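Local coordinates for protein phosphoribosylaminoimidazole carboxylase, ATPase subunit (Thermotoga maritima, PDB 3AX6) that probably catalyses the ATP-dependent joining of 5-aminoimidazole ribonucleotide and bicarbonate to give N5-carboxyaminoimidazole ribonucleotide in purine biosynthesis, at residues A[174-179]-A[245-250]; A[114-119]-A[252-257]. All blocks are in the same frame, centred on the assembly; numbering follows the deposited sequence.

Contact 1. Residues A[174-179]-A[245-250]; sequences IEKELA and MFLTKQ. With ADP (adenosine-5'-diphosphate), chain E.
Glu177 and Phe246 extend side by side from neighbouring antiparallel strands toward the bound ADP, and together they illustrate how an ATP-grasp sheet receives a nucleotide. The Glu177 carboxylate takes both ribose hydroxyls, OE1 from O3' and OE2 from O2' of ADP, at 2.8 Å each. Its plane stands 88° from that of the Phe246 ring, with OE1 lying 3.5 Å from Phe246 CE1 at the ring edge. Ile174 supplies the cover over one face: its CD1 sits above the ring centre, 3.5 Å from the centroid, in a CH-pi contact. Phe246 CZ meanwhile reaches ADP C8 at 3.7 Å.

Behind this shell, Leu178 and Met245 (a selenomethionine) pair through two backbone hydrogen bonds, and Leu247 N donates to Lys176 O. A classic beta bulge follows, where Glu175 N (2.7 Å) and Lys176 N (3.2 Å) both donate to Leu247 O within its carbonyl plane. Beyond the bulge, Ile174 pairs with Thr248. On the face that carries Lys176, Leu178, Met245 and Leu247, Leu178 CD1 packs on Leu247 CB. One acceptor for each of two vicinal hydroxyls is consistent with reading of the ribose 2'- and 3'-OH groups, and probably limits rotation of the carboxylate.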
loop_
_atom_site.group_PDB
_atom_site.type_symbol
_atom_site.label_atom_id
_atom_site.label_comp_id
_atom_site.label_asym_id
_atom_site.label_seq_id
_atom_site.Cartn_x
_atom_site.Cartn_y
_atom_site.Cartn_z
ATOM N N ILE A 174 -16.655 23.481 -22.010
ATOM C CA ILE A 174 -15.786 23.039 -20.927
ATOM C C ILE A 174 -14.434 23.737 -20.895
ATOM O O ILE A 174 -13.746 23.822 -21.906
ATOM C CB ILE A 174 -15.566 21.507 -21.008
ATOM C CG1 ILE A 174 -16.915 20.794 -20.908
ATOM C CG2 ILE A 174 -14.657 21.034 -19.873
ATOM C CD1 ILE A 174 -16.839 19.307 -21.167
ATOM N N GLU A 175 -14.069 24.232 -19.717
ATOM C CA GLU A 175 -12.797 24.909 -19.508
ATOM C C GLU A 175 -11.838 23.843 -18.977
ATOM O O GLU A 175 -10.709 23.703 -19.449
ATOM C CB GLU A 175 -12.961 26.015 -18.465
ATOM C CG GLU A 175 -12.251 27.317 -18.788
ATOM C CD GLU A 175 -10.745 27.167 -18.869
ATOM O OE1 GLU A 175 -10.134 26.704 -17.881
ATOM O OE2 GLU A 175 -10.173 27.520 -19.925
ATOM N N LYS A 176 -12.310 23.099 -17.980
ATOM C CA LYS A 176 -11.545 22.020 -17.360
ATOM C C LYS A 176 -12.517 20.937 -16.911
ATOM O O LYS A 176 -13.684 21.223 -16.633
ATOM C CB LYS A 176 -10.780 22.537 -16.139
ATOM C CG LYS A 176 -9.699 23.534 -16.465
ATOM C CD LYS A 176 -8.338 22.988 -16.090
ATOM C CE LYS A 176 -7.227 23.904 -16.578
ATOM N NZ LYS A 176 -5.894 23.436 -16.113
ATOM N N GLU A 177 -12.050 19.697 -16.862
ATOM C CA GLU A 177 -12.894 18.600 -16.408
ATOM C C GLU A 177 -12.324 18.161 -15.072
ATOM O O GLU A 177 -11.139 17.845 -14.963
ATOM C CB GLU A 177 -12.915 17.465 -17.439
ATOM C CG GLU A 177 -13.727 17.847 -18.682
ATOM C CD GLU A 177 -13.995 16.683 -19.621
ATOM O OE1 GLU A 177 -14.447 15.628 -19.133
ATOM O OE2 GLU A 177 -13.768 16.829 -20.849
ATOM N N LEU A 178 -13.175 18.168 -14.052
ATOM C CA LEU A 178 -12.753 17.856 -12.698
ATOM C C LEU A 178 -13.382 16.615 -12.080
ATOM O O LEU A 178 -14.456 16.176 -12.487
ATOM C CB LEU A 178 -13.042 19.062 -11.800
ATOM C CG LEU A 178 -12.643 20.431 -12.373
ATOM C CD1 LEU A 178 -13.242 21.534 -11.513
ATOM C CD2 LEU A 178 -11.134 20.570 -12.447
ATOM N N ALA A 179 -12.702 16.064 -11.079
ATOM C CA ALA A 179 -13.186 14.884 -10.377
ATOM C C ALA A 179 -12.867 14.978 -8.889
ATOM O O ALA A 179 -11.853 15.552 -8.486
ATOM C CB ALA A 179 -12.559 13.623 -10.963
HETATM N N MSE A 245 -17.139 16.362 -12.746
HETATM C CA MSE A 245 -17.775 17.646 -13.010
HETATM C C MSE A 245 -17.094 18.439 -14.117
HETATM O O MSE A 245 -15.955 18.155 -14.495
HETATM C CB MSE A 245 -17.782 18.488 -11.726
HETATM C CG MSE A 245 -18.514 17.853 -10.553
HETATM SE SE MSE A 245 -18.107 18.713 -8.859
HETATM C CE MSE A 245 -16.401 17.856 -8.535
ATOM N N PHE A 246 -17.813 19.437 -14.628
ATOM C CA PHE A 246 -17.300 20.322 -15.668
ATOM C C PHE A 246 -17.171 21.727 -15.110
ATOM O O PHE A 246 -18.064 22.205 -14.412
ATOM C CB PHE A 246 -18.256 20.421 -16.860
ATOM C CG PHE A 246 -18.419 19.157 -17.642
ATOM C CD1 PHE A 246 -17.373 18.253 -17.770
ATOM C CD2 PHE A 246 -19.617 18.897 -18.301
ATOM C CE1 PHE A 246 -17.512 17.111 -18.540
ATOM C CE2 PHE A 246 -19.768 17.755 -19.079
ATOM C CZ PHE A 246 -18.710 16.858 -19.198
ATOM N N LEU A 247 -16.056 22.381 -15.415
ATOM C CA LEU A 247 -15.843 23.768 -15.021
ATOM C C LEU A 247 -16.004 24.460 -16.364
ATOM O O LEU A 247 -15.117 24.357 -17.210
ATOM C CB LEU A 247 -14.425 24.001 -14.492
ATOM C CG LEU A 247 -14.015 25.486 -14.420
ATOM C CD1 LEU A 247 -14.946 26.227 -13.487
ATOM C CD2 LEU A 247 -12.580 25.627 -13.944
ATOM N N THR A 248 -17.138 25.132 -16.575
ATOM C CA THR A 248 -17.388 25.798 -17.855
ATOM C C THR A 248 -16.557 27.044 -18.050
ATOM O O THR A 248 -15.938 27.546 -17.113
ATOM C CB THR A 248 -18.871 26.197 -18.045
ATOM O OG1 THR A 248 -19.216 27.247 -17.129
ATOM C CG2 THR A 248 -19.773 24.998 -17.832
ATOM N N LYS A 249 -16.551 27.524 -19.289
ATOM C CA LYS A 249 -15.816 28.718 -19.672
ATOM C C LYS A 249 -16.432 29.923 -18.976
ATOM O O LYS A 249 -15.773 30.939 -18.770
ATOM C CB LYS A 249 -15.900 28.898 -21.188
ATOM C CG LYS A 249 -15.237 30.160 -21.735
ATOM C CD LYS A 249 -15.974 30.654 -22.990
ATOM C CE LYS A 249 -15.160 31.658 -23.800
ATOM N NZ LYS A 249 -14.039 30.993 -24.531
ATOM N N GLN A 250 -17.704 29.800 -18.611
ATOM C CA GLN A 250 -18.410 30.883 -17.940
ATOM C C GLN A 250 -18.444 30.756 -16.410
ATOM O O GLN A 250 -19.336 31.295 -15.755
ATOM C CB GLN A 250 -19.837 31.002 -18.491
ATOM C CG GLN A 250 -19.901 31.293 -19.988
ATOM C CD GLN A 250 -19.830 30.038 -20.836
ATOM O OE1 GLN A 250 -19.590 30.101 -22.041
ATOM N NE2 GLN A 250 -20.053 28.890 -20.213
HETATM P PB ADP E . -18.679 8.659 -21.093
HETATM O O1B ADP E . -17.934 9.016 -19.852
HETATM O O2B ADP E . -17.614 8.389 -22.285
HETATM O O3B ADP E . -19.592 7.277 -20.795
HETATM P PA ADP E . -19.351 11.361 -21.054
HETATM O O1A ADP E . -20.567 11.950 -20.441
HETATM O O2A ADP E . -18.153 11.397 -19.961
HETATM O O3A ADP E . -19.724 9.839 -21.566
HETATM O "O5'" ADP E . -18.974 12.235 -22.375
HETATM C "C5'" ADP E . -17.567 12.103 -22.633
HETATM C "C4'" ADP E . -16.965 13.454 -23.037
HETATM O "O4'" ADP E . -17.881 14.197 -23.906
HETATM C "C3'" ADP E . -16.702 14.344 -21.810
HETATM O "O3'" ADP E . -15.424 14.081 -21.211
HETATM C "C2'" ADP E . -16.833 15.754 -22.383
HETATM O "O2'" ADP E . -15.581 16.229 -22.883
HETATM C "C1'" ADP E . -17.894 15.597 -23.490
HETATM N N9 ADP E . -19.232 16.023 -23.027
HETATM C C8 ADP E . -20.110 15.312 -22.246
HETATM N N7 ADP E . -21.190 16.001 -22.030
HETATM C C5 ADP E . -21.089 17.195 -22.653
HETATM C C6 ADP E . -21.923 18.341 -22.776
HETATM N N6 ADP E . -23.155 18.375 -22.165
HETATM N N1 ADP E . -21.486 19.393 -23.503
HETATM C C2 ADP E . -20.292 19.382 -24.103
HETATM N N3 ADP E . -19.478 18.327 -24.011
HETATM C C4 ADP E . -19.830 17.228 -23.305
#

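Contact 2. Residues A[114-119]-A[252-257]; sequences PVPEYK and EILVNE. With ADP (adenosine-5'-diphosphate), chain E.
Pro114 and Val255 are joined by one nearly straight backbone hydrogen bond, Val255 N to Pro114 O at 3.0 Å with an N-H...O angle of 173°, where a connecting segment passes the outer strand of a sheet. This is a junction within the ATP-grasp fold: residues 114-119 lead into the strand 118-120 of a four-stranded antiparallel sheet, while 252-257 lie mainly on the strand 253-259, at the edge of a larger antiparallel sheet. ATP-grasp enzymes hold the nucleotide between two alpha+beta subdomains, and this contact joins elements of both sheets beside it.

The donor to Pro114 O is tilted from the carbonyl plane, and the same oxygen is approached closely by Val255 CG1, at 3.0 Å. That methyl stands between its own backbone N and carbonyl carbon (chi1 41°), which brings it alongside the N-H that makes the bond. Pro114 CB in turn rests 3.5 Å from Ile253 O. Further along, Pro116 and Leu254 pass each other at a slant, Pro116 CG 3.5 Å from Leu254 CD2, tighter than ordinary van der Waals contact. Val115 CG2 lies more loosely against Val255 O, at 3.9 Å.

Helix 101-110 supports the 114-119 side through Lys105, and Val172 of the ADP pocket touches both Pro116 and Leu254, which puts this apolar patch next to that pocket. Glu117 is tied by its backbone N to the Glu170 carboxylate. The strand 253-259 carries a classic beta bulge where Asn256 and Glu257 both face Glu244. From that bulge the Asn256 side chain, its CG anti to the backbone N (chi1 168°), turns away from the prolines toward the nucleotide, and ND2 makes two weak hydrogen bonds, to O1A and O2A of the ADP alpha-phosphate, each 3.4 Å long.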
loop_
_atom_site.group_PDB
_atom_site.type_symbol
_atom_site.label_atom_id
_atom_site.label_comp_id
_atom_site.label_asym_id
_atom_site.label_seq_id
_atom_site.Cartn_x
_atom_site.Cartn_y
_atom_site.Cartn_z
ATOM N N PRO A 114 -26.407 21.245 -9.474
ATOM C CA PRO A 114 -26.117 21.881 -10.771
ATOM C C PRO A 114 -25.823 20.879 -11.888
ATOM O O PRO A 114 -24.919 20.054 -11.768
ATOM C CB PRO A 114 -24.914 22.769 -10.460
ATOM C CG PRO A 114 -25.106 23.107 -9.011
ATOM C CD PRO A 114 -25.508 21.768 -8.432
ATOM N N VAL A 115 -26.575 20.980 -12.979
ATOM C CA VAL A 115 -26.424 20.067 -14.106
ATOM C C VAL A 115 -26.867 20.737 -15.408
ATOM O O VAL A 115 -27.698 21.640 -15.391
ATOM C CB VAL A 115 -27.288 18.805 -13.867
ATOM C CG1 VAL A 115 -28.755 19.203 -13.719
ATOM C CG2 VAL A 115 -27.133 17.828 -14.998
ATOM N N PRO A 116 -26.309 20.309 -16.555
ATOM C CA PRO A 116 -26.685 20.893 -17.848
ATOM C C PRO A 116 -28.171 20.670 -18.150
ATOM O O PRO A 116 -28.748 19.671 -17.717
ATOM C CB PRO A 116 -25.798 20.140 -18.836
ATOM C CG PRO A 116 -24.579 19.833 -18.031
ATOM C CD PRO A 116 -25.157 19.400 -16.710
ATOM N N GLU A 117 -28.791 21.596 -18.881
ATOM C CA GLU A 117 -30.201 21.458 -19.247
ATOM C C GLU A 117 -30.323 20.202 -20.102
ATOM O O GLU A 117 -29.533 19.999 -21.016
ATOM C CB GLU A 117 -30.664 22.654 -20.076
ATOM C CG GLU A 117 -31.912 23.329 -19.558
ATOM C CD GLU A 117 -31.594 24.566 -18.746
ATOM O OE1 GLU A 117 -31.006 25.516 -19.315
ATOM O OE2 GLU A 117 -31.928 24.589 -17.542
ATOM N N TYR A 118 -31.312 19.365 -19.818
ATOM C CA TYR A 118 -31.478 18.136 -20.582
ATOM C C TYR A 118 -32.943 17.885 -20.938
ATOM O O TYR A 118 -33.838 18.613 -20.500
ATOM C CB TYR A 118 -30.921 16.957 -19.783
ATOM C CG TYR A 118 -31.705 16.699 -18.530
ATOM C CD1 TYR A 118 -32.609 15.645 -18.462
ATOM C CD2 TYR A 118 -31.589 17.543 -17.428
ATOM C CE1 TYR A 118 -33.381 15.437 -17.329
ATOM C CE2 TYR A 118 -32.354 17.344 -16.293
ATOM C CZ TYR A 118 -33.250 16.288 -16.251
ATOM O OH TYR A 118 -34.014 16.077 -15.129
ATOM N N LYS A 119 -33.176 16.840 -21.721
ATOM C CA LYS A 119 -34.517 16.501 -22.173
ATOM C C LYS A 119 -34.528 15.077 -22.745
ATOM O O LYS A 119 -33.625 14.689 -23.483
ATOM C CB LYS A 119 -34.934 17.509 -23.247
ATOM C CG LYS A 119 -36.254 17.241 -23.950
ATOM C CD LYS A 119 -37.451 17.670 -23.119
ATOM C CE LYS A 119 -38.490 18.366 -23.998
ATOM N NZ LYS A 119 -38.781 17.607 -25.251
ATOM N N GLU A 252 -19.102 28.132 -14.298
ATOM C CA GLU A 252 -20.074 27.297 -13.601
ATOM C C GLU A 252 -19.512 25.888 -13.414
ATOM O O GLU A 252 -18.751 25.393 -14.252
ATOM C CB GLU A 252 -21.373 27.175 -14.406
ATOM C CG GLU A 252 -21.862 28.439 -15.102
ATOM C CD GLU A 252 -22.612 28.126 -16.401
ATOM O OE1 GLU A 252 -21.959 27.766 -17.416
ATOM O OE2 GLU A 252 -23.859 28.228 -16.401
ATOM N N ILE A 253 -19.889 25.242 -12.319
ATOM C CA ILE A 253 -19.450 23.873 -12.082
ATOM C C ILE A 253 -20.680 22.965 -12.125
ATOM O O ILE A 253 -21.583 23.085 -11.307
ATOM C CB ILE A 253 -18.708 23.753 -10.750
ATOM C CG1 ILE A 253 -17.399 24.548 -10.851
ATOM C CG2 ILE A 253 -18.423 22.278 -10.431
ATOM C CD1 ILE A 253 -16.587 24.563 -9.602
ATOM N N LEU A 254 -20.710 22.083 -13.123
ATOM C CA LEU A 254 -21.822 21.161 -13.343
ATOM C C LEU A 254 -21.380 19.713 -13.157
ATOM O O LEU A 254 -20.263 19.353 -13.518
ATOM C CB LEU A 254 -22.359 21.342 -14.773
ATOM C CG LEU A 254 -23.057 22.650 -15.189
ATOM C CD1 LEU A 254 -22.296 23.844 -14.678
ATOM C CD2 LEU A 254 -23.174 22.722 -16.704
ATOM N N VAL A 255 -22.240 18.881 -12.581
ATOM C CA VAL A 255 -21.878 17.479 -12.422
ATOM C C VAL A 255 -22.349 16.679 -13.642
ATOM O O VAL A 255 -23.520 16.708 -14.033
ATOM C CB VAL A 255 -22.445 16.877 -11.121
ATOM C CG1 VAL A 255 -23.846 17.350 -10.900
ATOM C CG2 VAL A 255 -22.405 15.357 -11.199
ATOM N N ASN A 256 -21.406 15.968 -14.241
ATOM C CA ASN A 256 -21.652 15.175 -15.435
ATOM C C ASN A 256 -21.871 13.689 -15.177
ATOM O O ASN A 256 -22.737 13.070 -15.797
ATOM C CB ASN A 256 -20.476 15.357 -16.403
ATOM C CG ASN A 256 -20.488 14.357 -17.540
ATOM O OD1 ASN A 256 -21.453 14.267 -18.287
ATOM N ND2 ASN A 256 -19.404 13.608 -17.679
ATOM N N GLU A 257 -21.101 13.118 -14.258
ATOM C CA GLU A 257 -21.210 11.690 -13.994
ATOM C C GLU A 257 -20.934 11.304 -12.548
ATOM O O GLU A 257 -20.225 12.002 -11.827
ATOM C CB GLU A 257 -20.238 10.942 -14.918
ATOM C CG GLU A 257 -20.396 9.432 -14.932
ATOM C CD GLU A 257 -21.717 8.999 -15.520
ATOM O OE1 GLU A 257 -21.897 9.136 -16.746
ATOM O OE2 GLU A 257 -22.579 8.532 -14.753
HETATM P PB ADP E . -18.679 8.659 -21.093
HETATM O O1B ADP E . -17.934 9.016 -19.852
HETATM O O2B ADP E . -17.614 8.389 -22.285
HETATM O O3B ADP E . -19.592 7.277 -20.795
HETATM P PA ADP E . -19.351 11.361 -21.054
HETATM O O1A ADP E . -20.567 11.950 -20.441
HETATM O O2A ADP E . -18.153 11.397 -19.961
HETATM O O3A ADP E . -19.724 9.839 -21.566
HETATM O "O5'" ADP E . -18.974 12.235 -22.375
HETATM C "C5'" ADP E . -17.567 12.103 -22.633
HETATM C "C4'" ADP E . -16.965 13.454 -23.037
HETATM O "O4'" ADP E . -17.881 14.197 -23.906
HETATM C "C3'" ADP E . -16.702 14.344 -21.810
HETATM O "O3'" ADP E . -15.424 14.081 -21.211
HETATM C "C2'" ADP E . -16.833 15.754 -22.383
HETATM O "O2'" ADP E . -15.581 16.229 -22.883
HETATM C "C1'" ADP E . -17.894 15.597 -23.490
HETATM N N9 ADP E . -19.232 16.023 -23.027
HETATM C C8 ADP E . -20.110 15.312 -22.246
HETATM N N7 ADP E . -21.190 16.001 -22.030
HETATM C C5 ADP E . -21.089 17.195 -22.653
HETATM C C6 ADP E . -21.923 18.341 -22.776
HETATM N N6 ADP E . -23.155 18.375 -22.165
HETATM N N1 ADP E . -21.486 19.393 -23.503
HETATM C C2 ADP E . -20.292 19.382 -24.103
HETATM N N3 ADP E . -19.478 18.327 -24.011
HETATM C C4 ADP E . -19.830 17.228 -23.305
#

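Overall arrangement
Both contacts serve one ADP site and meet through a single beta sheet, since the strands 239-248 and 253-259 are consecutive in the chain and adjacent in the sheet. Their centres are 10 Å apart, and Phe246 N probably donates a hydrogen bond to Leu254 O (2.7 Å) where they touch. Contact 1 is antiparallel strand pairing interrupted by a bulge, partly buried, with Glu175 and Lys249 exposed at its margin. Contact 2 is smaller but buried more completely, linking the sheet to a proline-rich connection by one bond and apolar packing. Their ligand chemistry divides likewise: contact 1 addresses ribose and base, whereas contact 2 reaches the alpha-phosphate, with Phe246 CZ packed on Asn256 CG between them.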